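Local coordinates for aminomethyltransferase (Bartonella henselae, PDB 3GIR), which belongs to the aminomethyltransferase family, pairing a folate-binding domain with a C-terminal barrel domain, at residues 184-188 against 189-193; 384-387 against 388-391. All coordinates share one frame; numbering follows the deposited sequence. Where two conformers were deposited one is given.

Contact 1: 184-188 against 189-193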
# COMPACT_ATOMS: atom_id res chain seq x y z
N ALA A 184 21.29 6.58 1.55
CA ALA A 184 22.73 6.43 1.52
C ALA A 184 23.15 5.17 0.76
O ALA A 184 24.05 5.20 -0.08
CB ALA A 184 23.31 6.49 2.95
N VAL A 185 22.42 4.07 0.98
CA VAL A 185 22.65 2.82 0.26
C VAL A 185 22.49 3.06 -1.26
O VAL A 185 23.32 2.59 -2.05
CB VAL A 185 21.72 1.68 0.77
CG1 VAL A 185 21.77 0.47 -0.14
CG2 VAL A 185 22.04 1.33 2.19
N LEU A 186 21.40 3.73 -1.63
CA LEU A 186 21.11 4.02 -3.01
C LEU A 186 22.27 4.78 -3.64
O LEU A 186 22.77 4.40 -4.68
CB LEU A 186 19.82 4.81 -3.16
CG LEU A 186 19.20 4.95 -4.50
CD1 LEU A 186 18.58 3.63 -4.95
CD2 LEU A 186 18.27 6.07 -4.57
N ALA A 187 22.66 5.86 -3.00
CA ALA A 187 23.84 6.68 -3.48
C ALA A 187 25.11 5.84 -3.61
O ALA A 187 25.78 5.88 -4.62
CB ALA A 187 24.09 7.87 -2.56
N ASP A 188 25.41 5.03 -2.61
CA ASP A 188 26.66 4.25 -2.65
C ASP A 188 26.61 3.12 -3.68
O ASP A 188 27.65 2.59 -4.09
CB ASP A 188 26.98 3.68 -1.26
CG ASP A 188 27.39 4.75 -0.23
OD1 ASP A 188 27.58 5.95 -0.55
OD2 ASP A 188 27.43 4.39 0.98
N ALA A 189 25.41 2.70 -4.08
CA ALA A 189 25.26 1.73 -5.14
C ALA A 189 25.36 2.37 -6.53
O ALA A 189 25.24 1.66 -7.55
CB ALA A 189 23.92 0.96 -5.00
N GLY A 190 25.53 3.69 -6.58
CA GLY A 190 25.60 4.43 -7.83
C GLY A 190 24.31 4.65 -8.55
O GLY A 190 24.32 4.99 -9.75
N LEU A 191 23.19 4.57 -7.81
CA LEU A 191 21.90 4.77 -8.42
C LEU A 191 21.39 6.17 -8.10
O LEU A 191 21.56 6.66 -7.00
CB LEU A 191 20.88 3.73 -7.92
CG LEU A 191 21.36 2.31 -8.03
CD1 LEU A 191 20.46 1.45 -7.08
CD2 LEU A 191 21.29 1.88 -9.45
N PRO A 192 20.80 6.85 -9.07
CA PRO A 192 20.19 8.15 -8.89
C PRO A 192 18.85 8.01 -8.16
O PRO A 192 18.29 6.91 -8.15
CB PRO A 192 20.00 8.65 -10.32
CG PRO A 192 19.98 7.39 -11.14
CD PRO A 192 20.63 6.32 -10.43
N GLY A 193 18.42 9.09 -7.53
CA GLY A 193 17.15 9.18 -6.83
C GLY A 193 17.21 9.99 -5.55
O GLY A 193 16.17 10.47 -5.09
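Leu186 and Leu191 close a Schellman motif at the C-terminal end of helix 182-188, their side chains crossing at about a right angle. The touch is between methyls, Leu186 CD1 lying 3.6 Å from Leu191 CD1, while CD2 of Leu186 reaches along the outgoing chain to Pro192 O at 3.7 Å. Two first torsions set up this meeting: CG of Leu186 stands opposite its backbone N (chi1 -167°), whereas CG of Leu191 lies beside its own N (chi1 -52°). Leucine suits both places, because the pair continues into a hydrophobic layer, with Leu186 on Phe221 and Ile223 of strand 220-225 and Leu191 on Leu233 and Leu237 of helix 227-238. Beside the leucine pair the backbone turns. Leu191 N donates a fairly straight bond to Leu186 O, 3.2 Å long, and Gly190 N reaches Ala187 O from above the carbonyl plane. The positive phi of Gly190, 75°, favours glycine and lets the chain leave the helix. Ala189 N keeps a helical bond to Val185 O, and the small methyl of Ala189 fits against the last turn and Leu237. Asp188, exposed at the helix end, forms a salt bridge with Arg242 through OD2. At Gly193, where any CB would be jammed against the carbonyl O of Pro192 and crowd Leu186, CA sits 4.0 Å from Leu186 CD2.

Contact 2: 384-387 against 388-391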
# COMPACT_ATOMS: atom_id res chain seq x y z
N PRO A 384 -0.93 7.35 12.62
CA PRO A 384 -0.22 6.08 12.77
C PRO A 384 0.15 5.80 14.21
O PRO A 384 0.17 6.69 15.08
CB PRO A 384 1.04 6.27 11.93
CG PRO A 384 1.27 7.75 12.03
CD PRO A 384 -0.03 8.44 12.18
N PHE A 385 0.50 4.55 14.49
CA PHE A 385 1.01 4.18 15.78
C PHE A 385 2.42 4.66 16.03
O PHE A 385 2.83 4.87 17.20
CB PHE A 385 0.99 2.66 15.93
CG PHE A 385 -0.39 2.04 16.05
CD1 PHE A 385 -1.04 1.45 14.94
CD2 PHE A 385 -1.03 2.03 17.28
CE1 PHE A 385 -2.30 0.86 15.07
CE2 PHE A 385 -2.26 1.41 17.40
CZ PHE A 385 -2.92 0.89 16.30
N VAL A 386 3.22 4.68 14.96
CA VAL A 386 4.61 5.08 15.02
C VAL A 386 4.78 6.28 14.09
O VAL A 386 4.28 6.33 12.98
CB VAL A 386 5.53 3.85 14.61
CG1 VAL A 386 6.98 4.31 14.46
CG2 VAL A 386 5.39 2.70 15.60
N GLU A 387 5.59 7.24 14.54
CA GLU A 387 5.81 8.48 13.84
C GLU A 387 6.41 8.24 12.45
O GLU A 387 7.33 7.46 12.33
CB GLU A 387 6.82 9.32 14.64
CG GLU A 387 6.81 10.82 14.33
CD GLU A 387 8.01 11.57 14.98
OE1 GLU A 387 8.64 11.02 15.93
OE2 GLU A 387 8.31 12.69 14.52
N GLN A 388 5.83 8.90 11.44
CA GLN A 388 6.34 8.80 10.08
C GLN A 388 7.56 9.66 9.89
O GLN A 388 7.66 10.66 10.57
CB GLN A 388 5.28 9.14 9.07
CG GLN A 388 4.13 8.09 9.14
CD GLN A 388 2.92 8.53 8.37
OE1 GLN A 388 2.76 9.69 8.04
NE2 GLN A 388 2.05 7.56 8.06
N ARG A 389 8.50 9.16 9.06
CA ARG A 389 9.80 9.80 8.86
C ARG A 389 10.10 9.95 7.35
O ARG A 389 11.22 9.72 6.85
CB ARG A 389 10.90 9.07 9.67
CG ARG A 389 10.60 9.15 11.21
CD ARG A 389 11.72 8.63 12.14
NE ARG A 389 11.64 7.19 12.31
CZ ARG A 389 10.76 6.52 13.07
NH1 ARG A 389 10.82 5.20 13.05
NH2 ARG A 389 9.82 7.13 13.82
N TYR A 390 9.09 10.42 6.61
CA TYR A 390 9.23 10.66 5.19
C TYR A 390 10.23 11.79 4.90
O TYR A 390 10.41 12.68 5.76
CB TYR A 390 7.91 10.99 4.54
CG TYR A 390 6.82 9.92 4.68
CD1 TYR A 390 7.07 8.62 4.35
CD2 TYR A 390 5.57 10.25 5.12
CE1 TYR A 390 6.07 7.67 4.47
CE2 TYR A 390 4.55 9.34 5.25
CZ TYR A 390 4.80 8.03 4.88
OH TYR A 390 3.79 7.08 4.93
N PHE A 391 10.91 11.76 3.76
CA PHE A 391 11.91 12.77 3.42
C PHE A 391 11.23 14.16 3.30
O PHE A 391 10.22 14.30 2.67
CB PHE A 391 12.53 12.42 2.08
CG PHE A 391 13.64 13.36 1.66
CD1 PHE A 391 14.81 13.39 2.36
CD2 PHE A 391 13.48 14.13 0.53
CE1 PHE A 391 15.86 14.26 1.96
CE2 PHE A 391 14.51 15.02 0.11
CZ PHE A 391 15.71 15.03 0.84
O HOH W 1 9.52 12.59 11.82
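A bend at chi3 (-85°) turns the Arg389 side chain back toward Glu387 and Val386, in the irregular tail that follows the last strand of the C-terminal barrel domain. In this conformer, one of two deposited, the guanidinium brings NH2 to 2.9 Å from Glu387 O, but the angle is too poor for a hydrogen bond. CG1 of Val386, set opposite its backbone N (chi1 171°), meets the guanidinium at its edge, 4.1 Å from Arg389 NH2. A long arginine suits this place because in this conformer its NH1 can continue to a salt bridge with Glu218, while the branched Val386 also packs on Phe347. Glu387 OE1 and Arg389 NH2 are here 4.6 Å apart, beyond a salt bridge, though their opposite charges may still attract. Gln388 crosses Pro384 at about a right angle: the extended amide chain passes the proline ring, with Gln388 NE2 4.1 Å from Pro384 CG. That amide nitrogen makes a weak hydrogen bond to Ala258 O. Pro384 follows a cis peptide bond, and its compact ring leaves the aliphatic part of Gln388 an apolar surface. The exposed Glu387 carboxylate is tied back to the chain by one water, which donates to Glu387 OE2 and Gln388 O, each 3.0 Å away.

From the N terminus, contact 1 comes first, turning the chain out of helix 182-188 into the loop that leads to strand 201-202. Nearly two hundred residues later, contact 2 lies in the tail after strand 374-381, close to the C terminus. The two are in series, neither enclosing nor crossing the other, and neither closes a long loop, since each joins immediately consecutive segments. Contact 1 ties the helix end to the mixed sheet of the folate-binding part. Contact 2 carries the tail from the barrel back to that part, where Val386 and Arg389 meet Arg73 of helix 65-74. The centres of contacts 1 and 2 are 23 Å apart, and the nearest atoms of contacts 1 and 2 are about 7 Å apart, without touching.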